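Local coordinates for protein citrate synthase (PDB 6ABW) that probably catalyses the condensation of oxaloacetate with acetyl-CoA and water to give citrate and CoA, a step of the tricarboxylic acid cycle, at residues Q90-D93 against M94-L98; M121-K125 against A126-D130; L205-S209 against T210-I214; E251-F254 against K255-I259; K306-E309 against L310-T314. All coordinates share one frame; numbering follows the deposited sequence.

How the interactions relate
All five contacts are local, each made within one helix or round one helix end, and they follow one another in series along the citrate synthase chain. They form two clusters and an outlier. Interactions 2 and 3, with centres about 13 Å apart, meet where the indole of Trp123 reaches Ser212 O. Interactions 4 and 5, on helices 250-260 and 295-315 with centres about 11 Å apart, are joined by the salt bridge between Glu251 and Lys306 and by Phe254. Interaction 1, on helix 89-97, stands alone. Interactions 1 and 3 touch the second subunit, whereas interactions 4 and 5, more than 30 Å from both between nearest atoms, lie near residues that bind acetyl-CoA.

Interaction 1. Residues Q90-D93 against M94-L98; sequences QVID and MIYSL
Ile92 and Tyr96 lie side by side one helical turn apart and point the same way, the CG2 methyl of Ile92 resting 3.9 Å from CD1 of the Tyr96 ring. That branch is placed by the first torsion of Ile92, which sets CG2 anti to the backbone N and CG1 beside it (chi1 -58°). The ring also offers its edge to the backbone: Ile92 O sits near the ring plane, 3.4 Å from Tyr96 CD1, while accepting the Tyr96 N-H at 3.1 Å. Bonds from Met94 N to Gln90 O and from Ile95 N to Val91 O make this the regular i to i+4 pattern of the last turns of helix 89-97, in the mostly helical fold of a citrate synthase. The phenol oxygen goes elsewhere, to Lys153 O, and the ring packs on Arg148 and Ala149 of helix 128-151. An alanine in place of Tyr96 would be likely to leave Lys153 O without this hydroxyl partner and open a gap beside Ile92 CG2. Met94 keeps CG 3.1 Å from Gln90 O, while its side chain leads away to pack on Thr110 and Ala114 of helix 104-119 and on Met94 of the second subunit.

Interaction 2. Residues M121-K125 against A126-D130; sequences MPWNK and ATNRD
The side chains of Trp123 and Asn128 cross at about a right angle, with the indole and amide planes 64° apart. Asn128 ND2 lies in the plane of the indole at its edge, whereas OD1 comes in obliquely, 3.2 Å from Trp123 CE3. At the edge of the Arg129 guanidinium, and in its plane, sits a water that accepts from both NH1 and the backbone N of Arg129 and donates to Lys125 O at 2.8 Å.

Asn128 OD1 takes the N-H of Asn124 at 3.0 Å in an almost straight bond (174°), though the donor is tilted from the amide plane. In return, Asn124 O receives Thr127 N from above its carbonyl plane and Asn128 N nearly along the C=O axis. The side chain of Asn124, with CG anti to the backbone N (chi1 -178°), brings ND2 to Thr127 OG1 at 3.0 Å, with the hydroxyl oxygen in its amide plane.

These bonds close the turn that leads into helix 128-151. Beyond it, Glu363 on helix 342-365 accepts from Asn128 ND2 and forms a salt bridge with Arg129, while Trp123 NE1 donates to Ser212 O. With OD1 bound to the backbone and ND2 to a carboxylate, the Asn128 amide is probably fixed against a flip, and the carboxylate is likely to offset the positive charge of Arg129.

Interaction 3. Residues L205-S209 against T210-I214; sequences LVTSS and TLSDI
Helix 199-208 ends in a type I turn from Ser208 to Leu211, in which Leu211 N donates to Ser208 O at 2.9 Å from above the carbonyl plane. Thr210 N makes a weak bond to Thr207 O, 3.3 Å away. The hydroxyl of Thr210 lies close to the same carbonyl, with OG1 3.0 Å from Thr207 O; its first torsion (chi1 71°) tucks OG1 between its own backbone N and carbonyl carbon. Two serines fold back in a similar manner: Ser208 OG donates to Leu205 O and Ser209 OG to Val206 O, each at 2.7 Å and only modestly tilted from the carbonyl plane. The buried hydroxyls of Ser208 and Ser209 thus find acceptors in the preceding turn.

Leu211 has left helical geometry with a positive phi of 75°, and the end of the helix is a Schellman motif. The CD2 methyl of Leu211 passes 3.7 Å from Ser208 O, and the side chain packs on Trp123 and His366. Beyond the turn, Ser212 points toward the helix and brings CB within 3.7 Å of the CG2 methyl of Thr207; that methyl stands anti to the backbone N, while OG1 of Thr207 turns to Ala203 O.

At the far end Asp213 is the N-cap of helix 214-225, OD1 accepting from Ser216 N. The link between the two helices also lies in the dimer interface: Thr210 OG1 bonds to Ala224 O of the second subunit, Ser212 OG to Ala223 O of that subunit, and Asp213 OD2 forms a salt bridge with its Lys226.

Interaction 4. Residues E251-F254 against K255-I259; sequences ESWF and KRKII
Lys257 crosses Trp253 at about a right angle in a CH-pi contact, its CG lying over one face of the indole, 3.7 Å from the centroid of the five-membered ring and 13° off the normal. Ile258 CB stands similarly over a face of Phe254, 4.0 Å from the ring centroid. Both aromatic residues have CG anti to the backbone N (chi1 -178° for Trp253), which sets CG beside the carbonyl carbon in each.

Apolar contacts complete the group. Ile258 CG1 touches Trp253 CZ3 at 3.8 Å, bridging the two aromatics, and Ile259 CD1 reaches Phe254 CE2 at 3.6 Å. An alanine in place of Phe254 would probably leave Ile258 and Ile259 without their shared ring and open a gap toward Leu307 and Thr314 on helix 295-315.

Among the hydrogen bonds, Phe254 O accepts two, from Ile258 N at 3.0 Å and from Ile259 N at 3.1 Å. The second gives helix 250-260 a wider pi-type turn, placing both isoleucines around the Phe254 ring. The side chain of Phe254 comes within about 4 Å, between nearest atoms, of that of Leu265, an acetyl-CoA-binding residue. Arg256 bends at its third torsion to bring the guanidinium edge to Ser252, with a weak bond of 3.3 Å from Arg256 NH2 to Ser252 OG, while Trp253 NE1 donates to Glu243 on helix 233-244.

Interaction 5. Residues K306-E309 against L310-T314; sequences KLEE and LGVET
Leu310 lies across Lys306, one turn earlier, its CD2 methyl 4.1 Å from CE of the lysine and its CG 3.4 Å from Lys306 O. Lys306 takes this course because its chain, with CG anti to the backbone N (chi1 -175°), bends at the second torsion. Lys306 NZ forms a long salt bridge of 3.7 Å with Glu309 OE1, its stronger partner being Glu251 on helix 250-260. Val312 sets CG2 against Glu308 O, 3.4 Å away.

Beneath these side chains the backbone bonds are regular; that from Leu310 N to Lys306 O (3.0 Å) is almost straight at 177°, and that from Gly311 N to Leu307 O is 2.7 Å. At the end of the segment, Leu310 O is gripped twice, by Thr314 N and by Thr314 OG1 at 2.7 Å, which arrive from opposite faces of its plane.

Farther out, Glu308 forms a salt bridge with Lys284 and accepts from Tyr327 and Tyr276, partners that satisfy its buried carboxylate. Leu307 packs on Trp253 and Phe254. On this regular alpha-helical stretch of helix 295-315, Gly311 lies about 4 Å, nearest atoms, from the side chains of Leu265 and Phe268, both acetyl-CoA-binding residues, consistent with a second-shell position behind the acetyl-CoA site.

Interaction 1. Residues Q90-D93 against M94-L98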
# COMPACT_ATOMS: atom_id res chain seq x y z
N GLN A 90 -0.11 15.44 -15.31
CA GLN A 90 0.50 15.48 -14.00
C GLN A 90 1.00 14.08 -13.59
O GLN A 90 2.03 13.98 -12.93
CB GLN A 90 -0.46 16.02 -12.96
CG GLN A 90 -0.78 17.50 -13.12
CD GLN A 90 -1.76 17.86 -14.22
OE1 GLN A 90 -2.50 17.01 -14.76
NE2 GLN A 90 -1.74 19.12 -14.58
N VAL A 91 0.29 13.01 -14.00
CA VAL A 91 0.74 11.66 -13.68
C VAL A 91 2.05 11.36 -14.42
O VAL A 91 3.01 10.81 -13.84
CB VAL A 91 -0.32 10.61 -14.03
CG1 VAL A 91 0.18 9.23 -13.70
CG2 VAL A 91 -1.55 10.87 -13.21
N ILE A 92 2.09 11.72 -15.71
CA ILE A 92 3.26 11.54 -16.52
C ILE A 92 4.42 12.36 -15.94
O ILE A 92 5.54 11.86 -15.80
CB ILE A 92 3.01 11.91 -18.02
CG1 ILE A 92 1.89 11.10 -18.66
CG2 ILE A 92 4.31 11.88 -18.81
CD1 ILE A 92 1.98 9.63 -18.41
N ASP A 93 4.15 13.62 -15.56
CA ASP A 93 5.19 14.51 -15.01
C ASP A 93 5.80 13.88 -13.78
O ASP A 93 7.02 13.97 -13.53
CB ASP A 93 4.63 15.88 -14.61
CG ASP A 93 4.13 16.74 -15.79
OD1 ASP A 93 4.37 16.39 -16.98
OD2 ASP A 93 3.45 17.79 -15.49
N MET A 94 4.98 13.24 -12.98
CA MET A 94 5.49 12.63 -11.76
C MET A 94 6.43 11.50 -12.02
O MET A 94 7.49 11.41 -11.38
CB MET A 94 4.35 12.10 -10.91
CG MET A 94 3.56 13.27 -10.33
SD MET A 94 2.20 12.80 -9.21
CE MET A 94 2.84 11.26 -8.61
N ILE A 95 6.09 10.65 -12.98
CA ILE A 95 6.98 9.58 -13.36
C ILE A 95 8.37 10.13 -13.79
O ILE A 95 9.44 9.59 -13.42
CB ILE A 95 6.35 8.70 -14.48
CG1 ILE A 95 5.15 7.91 -13.96
CG2 ILE A 95 7.40 7.74 -15.07
CD1 ILE A 95 4.24 7.45 -15.12
N TYR A 96 8.31 11.18 -14.61
CA TYR A 96 9.51 11.78 -15.17
C TYR A 96 10.24 12.67 -14.16
O TYR A 96 11.37 13.05 -14.41
CB TYR A 96 9.17 12.61 -16.42
CG TYR A 96 9.13 11.74 -17.65
CD1 TYR A 96 7.99 11.00 -17.95
CD2 TYR A 96 10.21 11.64 -18.48
CE1 TYR A 96 7.91 10.17 -19.07
CE2 TYR A 96 10.15 10.83 -19.62
CZ TYR A 96 9.03 10.09 -19.88
OH TYR A 96 8.98 9.33 -21.00
N SER A 97 9.69 12.92 -12.99
CA SER A 97 10.42 13.73 -12.00
C SER A 97 11.17 12.87 -10.95
O SER A 97 12.00 13.40 -10.22
CB SER A 97 9.46 14.69 -11.34
OG SER A 97 8.72 13.99 -10.42
N LEU A 98 10.89 11.57 -10.89
CA LEU A 98 11.65 10.67 -10.01
C LEU A 98 13.06 10.45 -10.56
O LEU A 98 13.29 10.60 -11.76
CB LEU A 98 10.89 9.38 -9.83
CG LEU A 98 9.58 9.51 -9.05
CD1 LEU A 98 8.76 8.21 -9.12
CD2 LEU A 98 9.88 9.83 -7.60

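Interaction 2. Residues M121-K125 against A126-D130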
# COMPACT_ATOMS: atom_id res chain seq x y z
N MET A 121 -12.77 5.93 -7.07
CA MET A 121 -14.21 6.03 -6.81
C MET A 121 -14.63 5.01 -5.77
O MET A 121 -13.96 3.98 -5.58
CB MET A 121 -14.99 5.75 -8.11
CG MET A 121 -14.87 6.79 -9.19
SD MET A 121 -15.71 8.29 -8.65
CE MET A 121 -17.41 7.78 -9.06
N PRO A 122 -15.80 5.21 -5.13
CA PRO A 122 -16.20 4.25 -4.11
C PRO A 122 -16.59 2.89 -4.75
O PRO A 122 -16.97 2.80 -5.91
CB PRO A 122 -17.45 4.90 -3.44
CG PRO A 122 -17.41 6.33 -3.84
CD PRO A 122 -16.63 6.44 -5.13
N TRP A 123 -16.56 1.86 -3.92
CA TRP A 123 -17.02 0.55 -4.38
C TRP A 123 -18.50 0.67 -4.74
O TRP A 123 -19.26 1.34 -4.06
CB TRP A 123 -16.76 -0.46 -3.30
CG TRP A 123 -15.29 -0.72 -3.22
CD1 TRP A 123 -14.34 -0.04 -2.53
CD2 TRP A 123 -14.60 -1.68 -4.03
NE1 TRP A 123 -13.09 -0.54 -2.85
CE2 TRP A 123 -13.22 -1.57 -3.73
CE3 TRP A 123 -15.03 -2.67 -4.93
CZ2 TRP A 123 -12.27 -2.39 -4.34
CZ3 TRP A 123 -14.08 -3.49 -5.52
CH2 TRP A 123 -12.72 -3.33 -5.22
N ASN A 124 -18.84 0.07 -5.84
CA ASN A 124 -20.21 0.07 -6.42
C ASN A 124 -20.38 -1.17 -7.30
O ASN A 124 -19.76 -1.27 -8.35
CB ASN A 124 -20.41 1.38 -7.20
CG ASN A 124 -21.79 1.46 -7.75
OD1 ASN A 124 -22.72 1.21 -7.03
ND2 ASN A 124 -21.93 1.77 -8.99
N LYS A 125 -21.23 -2.12 -6.90
CA LYS A 125 -21.39 -3.35 -7.72
C LYS A 125 -21.55 -3.16 -9.20
O LYS A 125 -20.92 -3.87 -9.96
CB LYS A 125 -22.55 -4.21 -7.25
CG LYS A 125 -22.28 -5.03 -6.01
CD LYS A 125 -23.34 -6.14 -5.89
CE LYS A 125 -23.06 -7.05 -4.69
NZ LYS A 125 -22.53 -8.39 -5.10
N ALA A 126 -22.34 -2.18 -9.65
CA ALA A 126 -22.58 -1.96 -11.08
C ALA A 126 -21.40 -1.46 -11.90
O ALA A 126 -21.36 -1.68 -13.07
CB ALA A 126 -23.73 -1.00 -11.31
N THR A 127 -20.45 -0.80 -11.26
CA THR A 127 -19.34 -0.19 -11.93
C THR A 127 -17.92 -0.72 -11.53
O THR A 127 -16.99 -0.31 -12.17
CB THR A 127 -19.32 1.35 -11.73
OG1 THR A 127 -19.23 1.69 -10.35
CG2 THR A 127 -20.58 1.93 -12.35
N ASN A 128 -17.83 -1.61 -10.57
CA ASN A 128 -16.51 -2.14 -10.10
C ASN A 128 -15.69 -2.69 -11.30
O ASN A 128 -14.47 -2.40 -11.46
CB ASN A 128 -16.69 -3.21 -9.05
CG ASN A 128 -17.14 -2.72 -7.70
OD1 ASN A 128 -16.86 -1.55 -7.31
ND2 ASN A 128 -17.81 -3.58 -6.94
N ARG A 129 -16.32 -3.45 -12.20
CA ARG A 129 -15.61 -4.12 -13.25
C ARG A 129 -15.20 -3.14 -14.31
O ARG A 129 -14.10 -3.22 -14.79
CB ARG A 129 -16.41 -5.32 -13.78
CG ARG A 129 -16.59 -6.39 -12.75
CD ARG A 129 -17.73 -7.38 -13.14
NE ARG A 129 -17.88 -8.38 -12.11
CZ ARG A 129 -18.39 -8.13 -10.91
NH1 ARG A 129 -18.87 -6.91 -10.60
NH2 ARG A 129 -18.36 -9.04 -10.01
N ASP A 130 -16.07 -2.16 -14.62
CA ASP A 130 -15.70 -1.09 -15.54
C ASP A 130 -14.49 -0.30 -14.98
O ASP A 130 -13.62 0.11 -15.76
CB ASP A 130 -16.84 -0.08 -15.78
CG ASP A 130 -18.09 -0.67 -16.56
OD1 ASP A 130 -18.01 -1.67 -17.32
OD2 ASP A 130 -19.18 -0.06 -16.40
O HOH W 1 -19.17 -4.39 -12.12

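Interaction 3. Residues L205-S209 against T210-I214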
# COMPACT_ATOMS: atom_id res chain seq x y z
N LEU A 205 -6.02 -7.04 -0.73
CA LEU A 205 -7.17 -7.48 -0.02
C LEU A 205 -7.38 -6.73 1.30
O LEU A 205 -8.47 -6.27 1.58
CB LEU A 205 -7.10 -8.99 0.18
CG LEU A 205 -7.20 -9.83 -1.09
CD1 LEU A 205 -6.89 -11.31 -0.74
CD2 LEU A 205 -8.60 -9.77 -1.72
N VAL A 206 -6.31 -6.53 2.05
CA VAL A 206 -6.37 -5.76 3.28
C VAL A 206 -6.85 -4.33 3.03
O VAL A 206 -7.68 -3.78 3.74
CB VAL A 206 -4.99 -5.69 3.96
CG1 VAL A 206 -5.04 -4.77 5.19
CG2 VAL A 206 -4.63 -7.06 4.44
N THR A 207 -6.33 -3.73 1.99
CA THR A 207 -6.68 -2.40 1.63
C THR A 207 -8.16 -2.35 1.21
O THR A 207 -8.90 -1.41 1.57
CB THR A 207 -5.72 -1.88 0.53
OG1 THR A 207 -4.38 -1.86 1.08
CG2 THR A 207 -6.04 -0.50 0.14
N SER A 208 -8.63 -3.37 0.47
CA SER A 208 -10.00 -3.39 -0.01
C SER A 208 -10.98 -3.52 1.17
O SER A 208 -12.14 -3.08 1.07
CB SER A 208 -10.22 -4.51 -1.03
OG SER A 208 -10.31 -5.78 -0.40
N SER A 209 -10.53 -4.10 2.27
CA SER A 209 -11.39 -4.30 3.47
C SER A 209 -11.89 -3.02 4.13
O SER A 209 -12.86 -3.03 4.91
CB SER A 209 -10.69 -5.17 4.53
OG SER A 209 -9.71 -4.49 5.34
N THR A 210 -11.21 -1.93 3.89
CA THR A 210 -11.65 -0.63 4.38
C THR A 210 -12.47 0.12 3.35
O THR A 210 -12.82 1.27 3.58
CB THR A 210 -10.44 0.25 4.77
OG1 THR A 210 -9.75 0.65 3.58
CG2 THR A 210 -9.47 -0.48 5.68
N LEU A 211 -12.60 -0.44 2.14
CA LEU A 211 -13.28 0.13 1.03
C LEU A 211 -12.49 1.23 0.39
O LEU A 211 -13.00 2.05 -0.36
CB LEU A 211 -14.76 0.50 1.33
CG LEU A 211 -15.58 -0.68 1.81
CD1 LEU A 211 -17.01 -0.22 2.13
CD2 LEU A 211 -15.60 -1.88 0.88
N SER A 212 -11.18 1.19 0.58
CA SER A 212 -10.28 2.05 -0.21
C SER A 212 -10.48 1.74 -1.71
O SER A 212 -10.72 0.60 -2.08
CB SER A 212 -8.82 1.89 0.24
OG SER A 212 -8.03 2.88 -0.44
N ASP A 213 -10.39 2.76 -2.56
CA ASP A 213 -10.61 2.58 -4.00
C ASP A 213 -9.63 1.58 -4.66
O ASP A 213 -8.57 1.29 -4.14
CB ASP A 213 -10.59 3.90 -4.72
CG ASP A 213 -9.23 4.62 -4.65
OD1 ASP A 213 -8.35 4.29 -5.46
OD2 ASP A 213 -9.03 5.51 -3.81
N ILE A 214 -10.10 1.01 -5.75
CA ILE A 214 -9.33 0.01 -6.46
C ILE A 214 -7.90 0.41 -6.86
O ILE A 214 -7.00 -0.41 -6.87
CB ILE A 214 -10.17 -0.56 -7.64
CG1 ILE A 214 -9.64 -1.92 -8.02
CG2 ILE A 214 -10.22 0.43 -8.79
CD1 ILE A 214 -10.68 -2.78 -8.76

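Interaction 4. Residues E251-F254 against K255-I259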
# COMPACT_ATOMS: atom_id res chain seq x y z
N GLU A 251 28.34 -24.54 -18.87
CA GLU A 251 28.73 -25.70 -18.07
C GLU A 251 29.68 -25.36 -16.96
O GLU A 251 29.51 -25.81 -15.83
CB GLU A 251 29.39 -26.78 -18.94
CG GLU A 251 28.35 -27.60 -19.65
CD GLU A 251 28.89 -28.80 -20.48
OE1 GLU A 251 30.11 -29.23 -20.32
OE2 GLU A 251 28.00 -29.33 -21.23
N SER A 252 30.66 -24.51 -17.26
CA SER A 252 31.61 -24.06 -16.25
C SER A 252 30.95 -23.26 -15.12
O SER A 252 31.24 -23.53 -13.93
CB SER A 252 32.79 -23.27 -16.89
OG SER A 252 33.59 -22.66 -15.89
N TRP A 253 30.08 -22.31 -15.47
CA TRP A 253 29.33 -21.59 -14.49
C TRP A 253 28.51 -22.55 -13.59
O TRP A 253 28.47 -22.37 -12.37
CB TRP A 253 28.43 -20.58 -15.16
CG TRP A 253 27.62 -19.71 -14.25
CD1 TRP A 253 27.92 -18.43 -13.86
CD2 TRP A 253 26.34 -20.02 -13.70
NE1 TRP A 253 26.93 -17.96 -13.02
CE2 TRP A 253 25.94 -18.91 -12.93
CE3 TRP A 253 25.48 -21.16 -13.76
CZ2 TRP A 253 24.72 -18.87 -12.26
CZ3 TRP A 253 24.27 -21.11 -13.08
CH2 TRP A 253 23.90 -19.99 -12.32
N PHE A 254 27.86 -23.49 -14.22
CA PHE A 254 26.98 -24.46 -13.48
C PHE A 254 27.88 -25.30 -12.56
O PHE A 254 27.55 -25.48 -11.38
CB PHE A 254 26.24 -25.37 -14.45
CG PHE A 254 25.18 -26.24 -13.79
CD1 PHE A 254 23.89 -25.79 -13.55
CD2 PHE A 254 25.46 -27.55 -13.48
CE1 PHE A 254 22.91 -26.64 -12.93
CE2 PHE A 254 24.48 -28.39 -12.94
CZ PHE A 254 23.22 -27.93 -12.65
N LYS A 255 29.02 -25.79 -13.08
CA LYS A 255 30.00 -26.54 -12.21
C LYS A 255 30.45 -25.76 -10.98
O LYS A 255 30.40 -26.24 -9.82
CB LYS A 255 31.15 -27.05 -13.06
CG LYS A 255 32.21 -27.88 -12.29
CD LYS A 255 31.60 -29.00 -11.45
CE LYS A 255 32.67 -29.83 -10.71
NZ LYS A 255 33.25 -30.81 -11.63
N ARG A 256 30.82 -24.51 -11.19
CA ARG A 256 31.34 -23.65 -10.14
C ARG A 256 30.27 -23.16 -9.14
O ARG A 256 30.43 -23.34 -7.95
CB ARG A 256 32.16 -22.50 -10.80
CG ARG A 256 33.34 -23.02 -11.72
CD ARG A 256 33.94 -21.98 -12.71
NE ARG A 256 33.55 -20.63 -12.31
CZ ARG A 256 32.75 -19.79 -13.00
NH1 ARG A 256 32.42 -18.63 -12.43
NH2 ARG A 256 32.32 -20.04 -14.24
N LYS A 257 29.15 -22.59 -9.61
CA LYS A 257 28.18 -21.94 -8.77
C LYS A 257 27.17 -22.92 -8.15
O LYS A 257 26.74 -22.72 -7.01
CB LYS A 257 27.42 -20.86 -9.52
CG LYS A 257 28.29 -19.82 -10.20
CD LYS A 257 28.91 -18.82 -9.23
CE LYS A 257 29.94 -17.92 -9.93
NZ LYS A 257 30.71 -17.12 -8.93
N ILE A 258 26.74 -23.90 -8.94
CA ILE A 258 25.67 -24.82 -8.56
C ILE A 258 26.20 -26.13 -7.95
O ILE A 258 25.78 -26.50 -6.86
CB ILE A 258 24.70 -25.12 -9.75
CG1 ILE A 258 24.17 -23.80 -10.35
CG2 ILE A 258 23.56 -26.04 -9.31
CD1 ILE A 258 23.47 -22.85 -9.40
N ILE A 259 27.06 -26.83 -8.67
CA ILE A 259 27.56 -28.14 -8.22
C ILE A 259 28.51 -27.91 -7.02
O ILE A 259 28.33 -28.57 -6.00
CB ILE A 259 28.20 -28.96 -9.34
CG1 ILE A 259 27.24 -29.28 -10.49
CG2 ILE A 259 28.81 -30.30 -8.83
CD1 ILE A 259 25.98 -29.99 -10.03

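Interaction 5. Residues K306-E309 against L310-T314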
# COMPACT_ATOMS: atom_id res chain seq x y z
N LYS A 306 20.49 -24.35 -22.23
CA LYS A 306 21.56 -25.21 -21.71
C LYS A 306 21.47 -25.35 -20.19
O LYS A 306 21.60 -26.46 -19.64
CB LYS A 306 22.92 -24.62 -22.07
CG LYS A 306 24.09 -25.49 -21.70
CD LYS A 306 23.94 -27.00 -22.07
CE LYS A 306 25.22 -27.77 -21.69
NZ LYS A 306 25.22 -29.12 -22.31
N LEU A 307 21.22 -24.24 -19.49
CA LEU A 307 20.98 -24.33 -18.02
C LEU A 307 19.78 -25.15 -17.66
O LEU A 307 19.76 -25.90 -16.63
CB LEU A 307 20.83 -22.94 -17.40
CG LEU A 307 22.00 -22.25 -16.84
CD1 LEU A 307 21.54 -20.92 -16.20
CD2 LEU A 307 22.79 -23.15 -15.84
N GLU A 308 18.73 -25.07 -18.47
CA GLU A 308 17.57 -25.88 -18.18
C GLU A 308 17.93 -27.37 -18.24
O GLU A 308 17.53 -28.17 -17.39
CB GLU A 308 16.47 -25.58 -19.24
CG GLU A 308 15.20 -26.44 -19.05
CD GLU A 308 14.17 -26.31 -20.19
OE1 GLU A 308 14.39 -25.70 -21.26
OE2 GLU A 308 13.12 -26.91 -19.98
N GLU A 309 18.69 -27.73 -19.25
CA GLU A 309 19.11 -29.14 -19.43
C GLU A 309 19.95 -29.61 -18.25
O GLU A 309 19.73 -30.66 -17.63
CB GLU A 309 19.95 -29.32 -20.72
CG GLU A 309 20.29 -30.78 -20.96
CD GLU A 309 20.76 -31.10 -22.38
OE1 GLU A 309 21.82 -30.54 -22.79
OE2 GLU A 309 20.09 -31.95 -23.06
N LEU A 310 20.95 -28.80 -17.93
CA LEU A 310 21.80 -29.09 -16.72
C LEU A 310 20.98 -29.17 -15.45
O LEU A 310 21.13 -30.10 -14.62
CB LEU A 310 22.92 -28.05 -16.56
CG LEU A 310 23.92 -27.96 -17.73
CD1 LEU A 310 24.88 -26.80 -17.55
CD2 LEU A 310 24.69 -29.24 -17.87
N GLY A 311 20.07 -28.20 -15.25
CA GLY A 311 19.23 -28.19 -14.08
C GLY A 311 18.27 -29.37 -13.94
O GLY A 311 18.13 -29.92 -12.84
N VAL A 312 17.60 -29.73 -15.01
CA VAL A 312 16.66 -30.88 -14.91
C VAL A 312 17.46 -32.18 -14.70
O VAL A 312 17.06 -33.06 -13.90
CB VAL A 312 15.72 -30.96 -16.14
CG1 VAL A 312 14.87 -32.26 -16.10
CG2 VAL A 312 14.81 -29.70 -16.14
N GLU A 313 18.56 -32.31 -15.41
CA GLU A 313 19.48 -33.50 -15.21
C GLU A 313 19.91 -33.62 -13.73
O GLU A 313 19.80 -34.70 -13.11
CB GLU A 313 20.67 -33.39 -16.18
CG GLU A 313 21.54 -34.64 -16.23
CD GLU A 313 23.03 -34.41 -16.60
OE1 GLU A 313 23.46 -33.29 -17.05
OE2 GLU A 313 23.79 -35.40 -16.45
N THR A 314 20.17 -32.48 -13.08
CA THR A 314 20.66 -32.46 -11.71
C THR A 314 19.56 -32.50 -10.64
O THR A 314 19.74 -33.12 -9.64
CB THR A 314 21.53 -31.22 -11.50
OG1 THR A 314 22.52 -31.21 -12.53
CG2 THR A 314 22.19 -31.26 -10.16